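Local coordinates for protein oxidized polyvinyl alcohol hydrolase (PDB 3WLA) that hydrolyses beta-diketones such as 4,6-nonanedione and cleaves oxidized polyvinyl alcohol in the second step of polyvinyl alcohol degradation, at residues A263-F268 against G329-H334; L229-V234 against I271-H276; S191-G196 against R205-A210; V51-T56 against L156-I161. All coordinates share one frame; numbering follows the deposited sequence.

How the interactions relate
Interactions 2 and 4 join neighbouring strands of the same central sheet, with centres about 18 Å apart, and touch where Val-233 CG1 meets Phe-157 CE1 at 3.9 Å. Interaction 1 lies against interaction 2: His-276 ND1 is 2.8 Å from Gly-329 O, probably a hydrogen bond, and His-276 CE1 packs 3.3 Å from Ser-265 CB. Interaction 3, outside the sheet, brushes interaction 1 through Ser-191 OG, 4.2 Å from Ala-263 CB. Interaction 4 leads to Ser-162, probably the nucleophile, and to a sulfate bound beside it. Ser-265, by similarity a charge-relay residue, belongs to interaction 1; the nearest atoms of interactions 1 and 4 are about 9 Å apart.

Interaction 1: residues A263-F268 against G329-H334; sequences ASSNYF and GRFTDH
Ser-265 and Asn-266, neighbours on helix 257-269, turn their side-chain oxygens to Arg-330 and Phe-331. Ser-265 OG stands between its own backbone N and carbonyl carbon (chi1 77°), on the flank facing the loop, where Phe-331 N donates to it at 3.0 Å in a nearly straight bond (167°). Bonded to Gln-262 O as well, this hydroxyl, of a charge-relay residue by similarity, couples a loop amide to a helix carbonyl. The Phe-331 ring lies obliquely beside this serine, its CD2 3.5 Å from Ser-265 CB, while one ring face takes His-334 CE1 near the rim. Arg-330 folds at its third torsion and brings NE within 2.8 Å of Asn-266 OD1. The amide and guanidinium planes are 30° apart, and NE stands above the carbonyl plane. Gln-262 NE2 is a second donor to this oxygen, and Asn-266 ND2 reaches Pro-212 O. With an alanine at Arg-330, Asn-266 OD1 would probably lose its loop-side donor, keeping Gln-262 NE2 of its own helix. The loop follows edge strand 325-328; Phe-331 packs on Ala-278 and Ser-280 of strand 274-280 and on Thr-236 of strand 232-238, and Ser-265 and Phe-268 touch His-276.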
loop_
_atom_site.group_PDB
_atom_site.type_symbol
_atom_site.label_atom_id
_atom_site.label_comp_id
_atom_site.label_asym_id
_atom_site.label_seq_id
_atom_site.Cartn_x
_atom_site.Cartn_y
_atom_site.Cartn_z
ATOM N N ALA A 263 2.941 10.660 10.039
ATOM C CA ALA A 263 2.362 9.783 11.026
ATOM C C ALA A 263 2.727 8.327 10.746
ATOM O O ALA A 263 3.111 7.606 11.650
ATOM C CB ALA A 263 0.884 9.951 11.049
ATOM N N SER A 264 2.592 7.879 9.495
ATOM C CA SER A 264 2.949 6.514 9.208
ATOM C C SER A 264 4.431 6.307 9.452
ATOM O O SER A 264 4.800 5.293 10.052
ATOM C CB SER A 264 2.578 6.118 7.747
ATOM O OG SER A 264 3.402 6.799 6.807
ATOM N N SER A 265 5.291 7.245 9.031
ATOM C CA SER A 265 6.718 7.026 9.221
ATOM C C SER A 265 7.060 6.911 10.723
ATOM O O SER A 265 7.932 6.126 11.106
ATOM C CB SER A 265 7.584 8.120 8.556
ATOM O OG SER A 265 7.624 9.346 9.287
ATOM N N ASN A 266 6.380 7.693 11.553
ATOM C CA ASN A 266 6.617 7.700 12.991
ATOM C C ASN A 266 6.310 6.333 13.613
ATOM O O ASN A 266 7.113 5.786 14.404
ATOM C CB ASN A 266 5.742 8.750 13.664
ATOM C CG ASN A 266 6.223 10.184 13.410
ATOM O OD1 ASN A 266 7.314 10.434 12.870
ATOM N ND2 ASN A 266 5.410 11.134 13.845
ATOM N N TYR A 267 5.153 5.801 13.269
ATOM C CA TYR A 267 4.732 4.507 13.773
ATOM C C TYR A 267 5.663 3.341 13.383
ATOM O O TYR A 267 6.138 2.595 14.255
ATOM C CB TYR A 267 3.319 4.181 13.280
ATOM C CG TYR A 267 2.923 2.793 13.658
ATOM C CD1 TYR A 267 2.432 2.515 14.935
ATOM C CD2 TYR A 267 3.127 1.724 12.778
ATOM C CE1 TYR A 267 2.151 1.186 15.343
ATOM C CE2 TYR A 267 2.859 0.380 13.163
ATOM C CZ TYR A 267 2.369 0.120 14.448
ATOM O OH TYR A 267 2.089 -1.185 14.819
ATOM N N PHE A 268 5.904 3.164 12.077
ATOM C CA PHE A 268 6.769 2.087 11.611
ATOM C C PHE A 268 8.226 2.242 12.109
ATOM O O PHE A 268 8.950 1.256 12.343
ATOM C CB PHE A 268 6.758 2.043 10.090
ATOM C CG PHE A 268 5.479 1.533 9.519
ATOM C CD1 PHE A 268 5.028 0.255 9.827
ATOM C CD2 PHE A 268 4.748 2.316 8.622
ATOM C CE1 PHE A 268 3.882 -0.265 9.255
ATOM C CE2 PHE A 268 3.576 1.805 8.032
ATOM C CZ PHE A 268 3.145 0.505 8.348
ATOM N N GLY A 329 14.324 5.533 9.002
ATOM C CA GLY A 329 13.607 6.193 10.084
ATOM C C GLY A 329 12.414 7.087 9.705
ATOM O O GLY A 329 11.874 6.956 8.582
ATOM N N ARG A 330 12.014 7.998 10.604
ATOM C CA ARG A 330 10.874 8.875 10.330
ATOM C C ARG A 330 11.232 10.072 9.466
ATOM O O ARG A 330 12.409 10.422 9.301
ATOM C CB ARG A 330 10.264 9.378 11.637
ATOM C CG ARG A 330 11.227 10.266 12.456
ATOM C CD ARG A 330 10.612 10.808 13.760
ATOM N NE ARG A 330 9.656 11.885 13.534
ATOM C CZ ARG A 330 9.967 13.158 13.297
ATOM N NH1 ARG A 330 11.246 13.534 13.260
ATOM N NH2 ARG A 330 8.984 14.064 13.105
ATOM N N PHE A 331 10.227 10.697 8.863
ATOM C CA PHE A 331 10.536 11.883 8.073
ATOM C C PHE A 331 11.013 13.032 9.012
ATOM O O PHE A 331 10.455 13.234 10.084
ATOM C CB PHE A 331 9.294 12.369 7.307
ATOM C CG PHE A 331 8.978 11.542 6.088
ATOM C CD1 PHE A 331 9.702 11.682 4.934
ATOM C CD2 PHE A 331 7.937 10.607 6.117
ATOM C CE1 PHE A 331 9.397 10.902 3.793
ATOM C CE2 PHE A 331 7.621 9.826 5.008
ATOM C CZ PHE A 331 8.354 9.970 3.828
ATOM N N THR A 332 12.028 13.772 8.578
ATOM C CA THR A 332 12.515 14.923 9.342
ATOM C C THR A 332 12.307 16.153 8.464
ATOM O O THR A 332 12.429 17.298 8.936
ATOM C CB THR A 332 14.008 14.790 9.702
ATOM O OG1 THR A 332 14.789 14.721 8.507
ATOM C CG2 THR A 332 14.239 13.523 10.523
ATOM N N ASP A 333 11.906 15.924 7.201
ATOM C CA ASP A 333 11.675 17.043 6.291
ATOM C C ASP A 333 10.236 17.559 6.096
ATOM O O ASP A 333 10.011 18.439 5.254
ATOM C CB ASP A 333 12.288 16.744 4.938
ATOM C CG ASP A 333 11.448 15.716 4.112
ATOM O OD1 ASP A 333 10.474 15.158 4.668
ATOM O OD2 ASP A 333 11.814 15.484 2.936
ATOM N N HIS A 334 9.262 17.048 6.846
ATOM C CA HIS A 334 7.880 17.499 6.716
ATOM C C HIS A 334 7.535 18.723 7.590
ATOM O O HIS A 334 6.787 19.621 7.151
ATOM C CB HIS A 334 6.912 16.362 7.055
ATOM C CG HIS A 334 6.867 15.260 6.026
ATOM N ND1 HIS A 334 7.942 14.942 5.227
ATOM C CD2 HIS A 334 5.871 14.410 5.672
ATOM C CE1 HIS A 334 7.613 13.945 4.418
ATOM N NE2 HIS A 334 6.362 13.602 4.672
#

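Interaction 2: residues L229-V234 against I271-H276; sequences LDPMVV and ISNVVH
A beta-alpha-beta crossover brings Met-232, Val-233 and Val-234 beside Val-274, Val-275 and His-276, parallel strands of the central sheet linked through helix 257-269. Val-275 is gripped from both ends: its N donates to Met-232 O at 2.8 Å and its O accepts from Val-234 N at 2.7 Å. On one face Val-233 and Val-275 lie side by side, CG2 to CG1 4.1 Å. On the other, Met-232 bends at its last torsion so that CE rests 4.0 Å from Val-274 CG2, and the Val-234 side chain crosses His-276 at an angle, CG1 4.0 Å from CD2. His-276 NE2 is bonded to Thr-236 OG1. Leading into the second strand, a type I turn from Ile-271 to Val-274 presents Asn-273, whose chi1 of 67° turns the amide across the gap. Its ND2 donates in the amide plane to Leu-229 O, 2.6 Å away, and its OD1 accepts a hydrogen bond from a water 2.6 Å away, which in turn accepts from Leu-229 N. A leucine at Asn-273 would probably leave Leu-229 O without this donor and the bridging water without this acceptor. The parallel pairing and the helical connection are those of the alpha/beta-hydrolase fold.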
loop_
_atom_site.group_PDB
_atom_site.type_symbol
_atom_site.label_atom_id
_atom_site.label_comp_id
_atom_site.label_asym_id
_atom_site.label_seq_id
_atom_site.Cartn_x
_atom_site.Cartn_y
_atom_site.Cartn_z
ATOM N N LEU A 229 4.834 -5.978 15.531
ATOM C CA LEU A 229 4.497 -6.560 14.226
ATOM C C LEU A 229 5.582 -7.568 13.852
ATOM O O LEU A 229 6.686 -7.544 14.413
ATOM C CB LEU A 229 4.461 -5.478 13.124
ATOM C CG LEU A 229 3.542 -4.263 13.292
ATOM C CD1 LEU A 229 3.988 -3.229 12.248
ATOM C CD2 LEU A 229 2.052 -4.663 13.132
ATOM N N ASP A 230 5.255 -8.424 12.893
ATOM C CA ASP A 230 6.182 -9.405 12.349
ATOM C C ASP A 230 7.241 -8.549 11.596
ATOM O O ASP A 230 6.926 -7.421 11.195
ATOM C CB ASP A 230 5.423 -10.272 11.366
ATOM C CG ASP A 230 5.924 -11.707 11.346
ATOM O OD1 ASP A 230 5.884 -12.327 12.430
ATOM O OD2 ASP A 230 6.348 -12.204 10.252
ATOM N N PRO A 231 8.476 -9.071 11.363
ATOM C CA PRO A 231 9.570 -8.358 10.671
ATOM C C PRO A 231 9.210 -7.931 9.244
ATOM O O PRO A 231 8.662 -8.734 8.456
ATOM C CB PRO A 231 10.714 -9.370 10.688
ATOM C CG PRO A 231 10.442 -10.139 11.877
ATOM C CD PRO A 231 8.952 -10.410 11.744
ATOM N N MET A 232 9.538 -6.678 8.929
ATOM C CA MET A 232 9.240 -6.097 7.606
ATOM C C MET A 232 10.134 -4.935 7.274
ATOM O O MET A 232 10.808 -4.373 8.161
ATOM C CB MET A 232 7.799 -5.531 7.539
ATOM C CG MET A 232 6.640 -6.508 7.551
ATOM S SD MET A 232 5.025 -5.682 7.437
ATOM C CE MET A 232 4.956 -4.574 8.924
ATOM N N VAL A 233 10.122 -4.568 5.985
ATOM C CA VAL A 233 10.817 -3.370 5.503
ATOM C C VAL A 233 9.697 -2.521 4.812
ATOM O O VAL A 233 8.889 -3.036 4.008
ATOM C CB VAL A 233 11.970 -3.707 4.517
ATOM C CG1 VAL A 233 11.514 -4.585 3.462
ATOM C CG2 VAL A 233 12.555 -2.454 3.951
ATOM N N VAL A 234 9.617 -1.251 5.172
ATOM C CA VAL A 234 8.573 -0.369 4.619
ATOM C C VAL A 234 9.164 0.916 4.062
ATOM O O VAL A 234 9.942 1.622 4.759
ATOM C CB VAL A 234 7.535 -0.048 5.710
ATOM C CG1 VAL A 234 6.412 0.927 5.157
ATOM C CG2 VAL A 234 6.927 -1.350 6.226
ATOM N N ILE A 271 8.671 0.682 15.581
ATOM C CA ILE A 271 8.589 -0.754 15.761
ATOM C C ILE A 271 9.985 -1.311 15.462
ATOM O O ILE A 271 10.442 -1.341 14.318
ATOM C CB ILE A 271 7.546 -1.371 14.823
ATOM C CG1 ILE A 271 6.173 -0.711 15.038
ATOM C CG2 ILE A 271 7.495 -2.865 15.027
ATOM C CD1 ILE A 271 5.466 -0.980 16.386
ATOM N N SER A 272 10.670 -1.746 16.518
ATOM C CA SER A 272 12.036 -2.216 16.390
ATOM C C SER A 272 12.367 -3.259 15.351
ATOM O O SER A 272 13.430 -3.158 14.757
ATOM C CB SER A 272 12.602 -2.696 17.752
ATOM O OG SER A 272 11.631 -3.373 18.544
ATOM N N ASN A 273 11.499 -4.243 15.120
ATOM C CA ASN A 273 11.846 -5.271 14.137
ATOM C C ASN A 273 11.414 -4.912 12.711
ATOM O O ASN A 273 11.512 -5.746 11.803
ATOM C CB ASN A 273 11.310 -6.651 14.559
ATOM C CG ASN A 273 9.804 -6.724 14.537
ATOM O OD1 ASN A 273 9.118 -5.707 14.752
ATOM N ND2 ASN A 273 9.266 -7.932 14.310
ATOM N N VAL A 274 10.957 -3.668 12.525
ATOM C CA VAL A 274 10.570 -3.172 11.193
ATOM C C VAL A 274 11.540 -2.066 10.704
ATOM O O VAL A 274 11.821 -1.104 11.419
ATOM C CB VAL A 274 9.121 -2.602 11.179
ATOM C CG1 VAL A 274 8.867 -1.868 9.845
ATOM C CG2 VAL A 274 8.091 -3.715 11.322
ATOM N N VAL A 275 12.092 -2.226 9.516
ATOM C CA VAL A 275 12.946 -1.212 8.952
ATOM C C VAL A 275 11.993 -0.270 8.162
ATOM O O VAL A 275 11.126 -0.736 7.378
ATOM C CB VAL A 275 13.985 -1.840 7.992
ATOM C CG1 VAL A 275 14.638 -0.786 7.121
ATOM C CG2 VAL A 275 15.051 -2.542 8.794
ATOM N N HIS A 276 12.102 1.030 8.424
ATOM C CA HIS A 276 11.289 2.033 7.717
ATOM C C HIS A 276 12.214 2.946 6.966
ATOM O O HIS A 276 13.264 3.346 7.490
ATOM C CB HIS A 276 10.416 2.862 8.698
ATOM C CG HIS A 276 9.529 3.845 7.990
ATOM N ND1 HIS A 276 9.920 5.142 7.735
ATOM C CD2 HIS A 276 8.368 3.660 7.309
ATOM C CE1 HIS A 276 9.042 5.709 6.912
ATOM N NE2 HIS A 276 8.097 4.826 6.634
HETATM O O HOH W 1 7.510 -5.759 16.835
#

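Interaction 3: residues S191-G196 against R205-A210; sequences STKDDG and RKMVAA
The backbones of loop 191-196 and helix 205-210 stay well apart, with CA of Ser-191 8.4 Å from CA of Val-208 and CA of Lys-193 8.9 Å from CA of Met-207, so side chains span the gap. Both belong to the long excursion between strands 181-185 and 232-238, the place where many alpha/beta hydrolases carry their lid or cap segments. Met-207 does most of the spanning. Its CG sits between the backbone N and carbonyl carbon (chi1 69°), and the chain runs extended beyond CG, so the methyl is carried straight to the loop. There CE ends 3.5 Å from Thr-192 O and 4.1 Å from Lys-193 N, an apolar tip laid against a peptide unit. SD, one atom back, passes Lys-193 CG at 4.5 Å. Next along the helix, Val-208 CG2 approaches Ser-191 OG to 4.3 Å; the same valine rests on Pro-259 of helix 257-269. The contact is made by loose approaches, CE against Thr-192 O being the closest. Asp-194 forms a salt bridge with Lys-214 of the same excursion, and Arg-205 one with Asp-256, just ahead of helix 257-269. The loop keeps its own shape through a type I turn from Lys-193 to Gly-196. At the end of that turn Gly-196 has a positive phi at which a side chain would jam against the preceding carbonyl. Lys-193 O is held from opposite faces of its plane, by Thr-192 OG1 at 2.9 Å and Gly-196 N at 2.7 Å.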
loop_
_atom_site.group_PDB
_atom_site.type_symbol
_atom_site.label_atom_id
_atom_site.label_comp_id
_atom_site.label_asym_id
_atom_site.label_seq_id
_atom_site.Cartn_x
_atom_site.Cartn_y
_atom_site.Cartn_z
ATOM N N SER A 191 -5.662 9.794 10.611
ATOM C CA SER A 191 -5.301 10.012 12.002
ATOM C C SER A 191 -6.458 10.326 12.899
ATOM O O SER A 191 -7.400 11.013 12.509
ATOM C CB SER A 191 -4.269 11.110 12.116
ATOM O OG SER A 191 -3.242 10.843 11.207
ATOM N N THR A 192 -6.412 9.769 14.115
ATOM C CA THR A 192 -7.455 10.032 15.095
ATOM C C THR A 192 -6.804 10.471 16.416
ATOM O O THR A 192 -5.580 10.495 16.552
ATOM C CB THR A 192 -8.245 8.790 15.440
ATOM O OG1 THR A 192 -7.385 7.886 16.149
ATOM C CG2 THR A 192 -8.764 8.120 14.209
ATOM N N LYS A 193 -7.647 10.822 17.379
ATOM C CA LYS A 193 -7.129 11.171 18.703
ATOM C C LYS A 193 -6.781 9.832 19.353
ATOM O O LYS A 193 -7.182 8.762 18.861
ATOM C CB LYS A 193 -8.179 11.892 19.523
ATOM C CG LYS A 193 -8.374 13.343 19.158
ATOM C CD LYS A 193 -9.564 13.832 19.970
ATOM C CE LYS A 193 -10.022 15.233 19.575
ATOM N NZ LYS A 193 -8.779 16.060 19.569
ATOM N N ASP A 194 -6.068 9.895 20.473
ATOM C CA ASP A 194 -5.631 8.678 21.156
ATOM C C ASP A 194 -6.765 7.738 21.497
ATOM O O ASP A 194 -6.570 6.516 21.497
ATOM C CB ASP A 194 -4.836 8.993 22.435
ATOM C CG ASP A 194 -3.428 9.506 22.156
ATOM O OD1 ASP A 194 -2.933 9.516 21.012
ATOM O OD2 ASP A 194 -2.779 9.921 23.115
ATOM N N ASP A 195 -7.946 8.266 21.770
ATOM C CA ASP A 195 -9.069 7.386 22.100
ATOM C C ASP A 195 -9.757 6.824 20.839
ATOM O O ASP A 195 -10.761 6.119 20.919
ATOM C CB ASP A 195 -10.090 8.114 22.994
ATOM C CG ASP A 195 -10.817 9.234 22.266
ATOM O OD1 ASP A 195 -10.362 9.575 21.154
ATOM O OD2 ASP A 195 -11.833 9.775 22.810
ATOM N N GLY A 196 -9.180 7.098 19.677
ATOM C CA GLY A 196 -9.785 6.574 18.459
ATOM C C GLY A 196 -10.856 7.435 17.791
ATOM O O GLY A 196 -11.375 7.065 16.716
ATOM N N ARG A 205 -5.104 18.101 10.584
ATOM C CA ARG A 205 -3.823 18.587 10.029
ATOM C C ARG A 205 -3.054 19.344 11.092
ATOM O O ARG A 205 -1.822 19.238 11.206
ATOM C CB ARG A 205 -4.026 19.587 8.873
ATOM C CG ARG A 205 -3.597 19.125 7.557
ATOM C CD ARG A 205 -3.112 20.219 6.633
ATOM N NE ARG A 205 -4.078 21.265 6.367
ATOM C CZ ARG A 205 -4.155 21.926 5.205
ATOM N NH1 ARG A 205 -5.050 22.891 5.033
ATOM N NH2 ARG A 205 -3.378 21.575 4.190
ATOM N N LYS A 206 -3.789 20.175 11.820
ATOM C CA LYS A 206 -3.139 20.995 12.822
ATOM C C LYS A 206 -2.639 20.133 13.982
ATOM O O LYS A 206 -1.479 20.263 14.357
ATOM C CB LYS A 206 -4.068 22.124 13.326
ATOM C CG LYS A 206 -4.526 23.099 12.238
ATOM C CD LYS A 206 -5.135 24.377 12.844
ATOM C CE LYS A 206 -5.712 25.327 11.776
ATOM N NZ LYS A 206 -4.705 25.831 10.791
ATOM N N MET A 207 -3.460 19.218 14.501
ATOM C CA MET A 207 -2.962 18.450 15.647
ATOM C C MET A 207 -1.680 17.691 15.311
ATOM O O MET A 207 -0.778 17.580 16.158
ATOM C CB MET A 207 -4.056 17.550 16.234
ATOM C CG MET A 207 -4.511 16.377 15.390
ATOM S SD MET A 207 -5.908 15.575 16.150
ATOM C CE MET A 207 -5.687 13.862 15.529
ATOM N N VAL A 208 -1.543 17.229 14.062
ATOM C CA VAL A 208 -0.343 16.510 13.716
ATOM C C VAL A 208 0.833 17.467 13.582
ATOM O O VAL A 208 1.927 17.169 14.079
ATOM C CB VAL A 208 -0.505 15.674 12.424
ATOM C CG1 VAL A 208 0.856 15.258 11.931
ATOM C CG2 VAL A 208 -1.312 14.417 12.711
ATOM N N ALA A 209 0.641 18.601 12.899
ATOM C CA ALA A 209 1.715 19.608 12.765
ATOM C C ALA A 209 2.156 20.128 14.162
ATOM O O ALA A 209 3.274 20.586 14.315
ATOM C CB ALA A 209 1.243 20.794 11.913
ATOM N N ALA A 210 1.261 20.068 15.148
ATOM C CA ALA A 210 1.601 20.491 16.508
ATOM C C ALA A 210 2.471 19.435 17.247
ATOM O O ALA A 210 3.205 19.781 18.159
ATOM C CB ALA A 210 0.340 20.755 17.300
#

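Interaction 4: residues V51-T56 against L156-I161; sequences VPMVGT and LFLGGI. With SO4 (sulfate ion), chain D.
Val-51 starts the parallel pairing of strand 47-53 with strand 155-161, the strand that runs into Ser-162 and what is probably the nucleophile elbow of this alpha/beta hydrolase (Gly-160, Ser-162, Gly-164). Val-51 N donates to Phe-157 O at 2.9 Å, and Val-51 O receives Gly-159 N at 3.0 Å, from above its carbonyl plane. Its CB lies 4.0 Å from Leu-158 CB on the face covered by helices 133-145 and 163-174. Pro-52, without an N-H, turns its ring to the opposite face, against Asn-63 of helix 60-65. Met-53 N then donates to Gly-159 O at 2.7 Å. Folding at its third torsion (chi3 -68°), the Met-53 side chain brings CE over strand 155-161, where it lies 3.9 Å from Leu-158 CD1, the two side chains crossing at an angle. Met-53 O takes Ile-161 N at 3.1 Å, nearly along its C=O axis. The fit is close here: a CB on Gly-160 would strike Met-53 O. Val-54 turns from strand 155-161, and its side chain touches Thr-60 and Asn-63 of helix 60-65 and Arg-87. Gly-55 passes Ile-161 O so closely that a side chain would collide with it and with the bound sulfate, probably from the crystallisation liquor. Ser-162 OG and Val-57 N also bind this anion, a placing consistent with an oxyanion hole beside the nucleophile. Thr-56 meets one sulfate oxygen twice, O1 lying 2.8 Å from its backbone N and 3.1 Å from its OG1.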
loop_
_atom_site.group_PDB
_atom_site.type_symbol
_atom_site.label_atom_id
_atom_site.label_comp_id
_atom_site.label_asym_id
_atom_site.label_seq_id
_atom_site.Cartn_x
_atom_site.Cartn_y
_atom_site.Cartn_z
ATOM N N VAL A 51 3.093 -6.415 -5.548
ATOM C CA VAL A 51 1.639 -6.299 -5.714
ATOM C C VAL A 51 1.295 -4.800 -5.690
ATOM O O VAL A 51 0.995 -4.225 -4.636
ATOM C CB VAL A 51 0.903 -7.072 -4.562
ATOM C CG1 VAL A 51 -0.598 -6.877 -4.665
ATOM C CG2 VAL A 51 1.247 -8.546 -4.642
ATOM N N PRO A 52 1.387 -4.137 -6.857
ATOM C CA PRO A 52 1.091 -2.711 -6.944
ATOM C C PRO A 52 -0.402 -2.409 -7.024
ATOM O O PRO A 52 -1.090 -3.047 -7.795
ATOM C CB PRO A 52 1.829 -2.295 -8.235
ATOM C CG PRO A 52 1.603 -3.515 -9.126
ATOM C CD PRO A 52 1.852 -4.669 -8.150
ATOM N N MET A 53 -0.871 -1.411 -6.278
ATOM C CA MET A 53 -2.293 -1.037 -6.247
ATOM C C MET A 53 -2.567 0.376 -6.645
ATOM O O MET A 53 -1.853 1.316 -6.173
ATOM C CB MET A 53 -2.859 -1.214 -4.824
ATOM C CG MET A 53 -3.006 -2.659 -4.468
ATOM S SD MET A 53 -3.626 -2.966 -2.847
ATOM C CE MET A 53 -2.089 -2.306 -1.824
ATOM N N VAL A 54 -3.591 0.545 -7.504
ATOM C CA VAL A 54 -4.019 1.876 -7.941
ATOM C C VAL A 54 -4.802 2.518 -6.795
ATOM O O VAL A 54 -5.166 1.870 -5.817
ATOM C CB VAL A 54 -5.024 1.841 -9.149
ATOM C CG1 VAL A 54 -4.292 1.497 -10.447
ATOM C CG2 VAL A 54 -6.083 0.772 -8.898
ATOM N N GLY A 55 -5.093 3.790 -6.998
ATOM C CA GLY A 55 -5.845 4.568 -6.074
ATOM C C GLY A 55 -7.292 4.774 -6.498
ATOM O O GLY A 55 -8.046 3.830 -6.760
ATOM N N THR A 56 -7.691 6.017 -6.595
ATOM C CA THR A 56 -9.095 6.276 -6.874
ATOM C C THR A 56 -9.481 6.368 -8.349
ATOM O O THR A 56 -10.585 5.898 -8.742
ATOM C CB THR A 56 -9.529 7.616 -6.250
ATOM O OG1 THR A 56 -9.160 7.650 -4.852
ATOM C CG2 THR A 56 -11.063 7.867 -6.531
ATOM N N LEU A 156 7.442 -11.110 -0.206
ATOM C CA LEU A 156 6.144 -10.745 -0.747
ATOM C C LEU A 156 5.971 -9.279 -0.362
ATOM O O LEU A 156 5.904 -8.969 0.816
ATOM C CB LEU A 156 5.046 -11.583 -0.103
ATOM C CG LEU A 156 5.329 -13.090 -0.232
ATOM C CD1 LEU A 156 4.078 -13.820 0.322
ATOM C CD2 LEU A 156 5.601 -13.461 -1.710
ATOM N N PHE A 157 5.919 -8.393 -1.348
ATOM C CA PHE A 157 5.807 -6.963 -1.067
ATOM C C PHE A 157 4.608 -6.358 -1.755
ATOM O O PHE A 157 4.312 -6.697 -2.905
ATOM C CB PHE A 157 7.044 -6.221 -1.573
ATOM C CG PHE A 157 8.336 -6.757 -1.038
ATOM C CD1 PHE A 157 8.714 -6.504 0.291
ATOM C CD2 PHE A 157 9.189 -7.485 -1.854
ATOM C CE1 PHE A 157 9.946 -6.978 0.798
ATOM C CE2 PHE A 157 10.451 -7.972 -1.349
ATOM C CZ PHE A 157 10.814 -7.707 -0.021
ATOM N N LEU A 158 3.929 -5.453 -1.070
ATOM C CA LEU A 158 2.830 -4.792 -1.707
ATOM C C LEU A 158 3.052 -3.278 -1.632
ATOM O O LEU A 158 3.920 -2.760 -0.881
ATOM C CB LEU A 158 1.473 -5.176 -1.131
ATOM C CG LEU A 158 0.915 -4.421 0.037
ATOM C CD1 LEU A 158 -0.430 -4.898 0.508
ATOM C CD2 LEU A 158 1.939 -4.649 1.107
ATOM N N GLY A 159 2.323 -2.575 -2.483
ATOM C CA GLY A 159 2.483 -1.140 -2.560
ATOM C C GLY A 159 1.363 -0.536 -3.353
ATOM O O GLY A 159 0.536 -1.251 -3.952
ATOM N N GLY A 160 1.344 0.792 -3.364
ATOM C CA GLY A 160 0.303 1.493 -4.065
ATOM C C GLY A 160 0.400 2.981 -3.943
ATOM O O GLY A 160 1.165 3.510 -3.109
ATOM N N ILE A 161 -0.405 3.646 -4.770
ATOM C CA ILE A 161 -0.484 5.093 -4.813
ATOM C C ILE A 161 -1.838 5.550 -4.249
ATOM O O ILE A 161 -2.877 4.939 -4.527
ATOM C CB ILE A 161 -0.274 5.571 -6.273
ATOM C CG1 ILE A 161 -0.482 7.085 -6.369
ATOM C CG2 ILE A 161 -1.333 4.882 -7.249
ATOM C CD1 ILE A 161 0.429 7.986 -5.423
HETATM S S SO4 D . -5.957 8.963 -7.030
HETATM O O1 SO4 D . -6.300 8.285 -5.772
HETATM O O2 SO4 D . -6.129 8.019 -8.169
HETATM O O3 SO4 D . -6.882 10.047 -7.257
HETATM O O4 SO4 D . -4.591 9.493 -7.025
#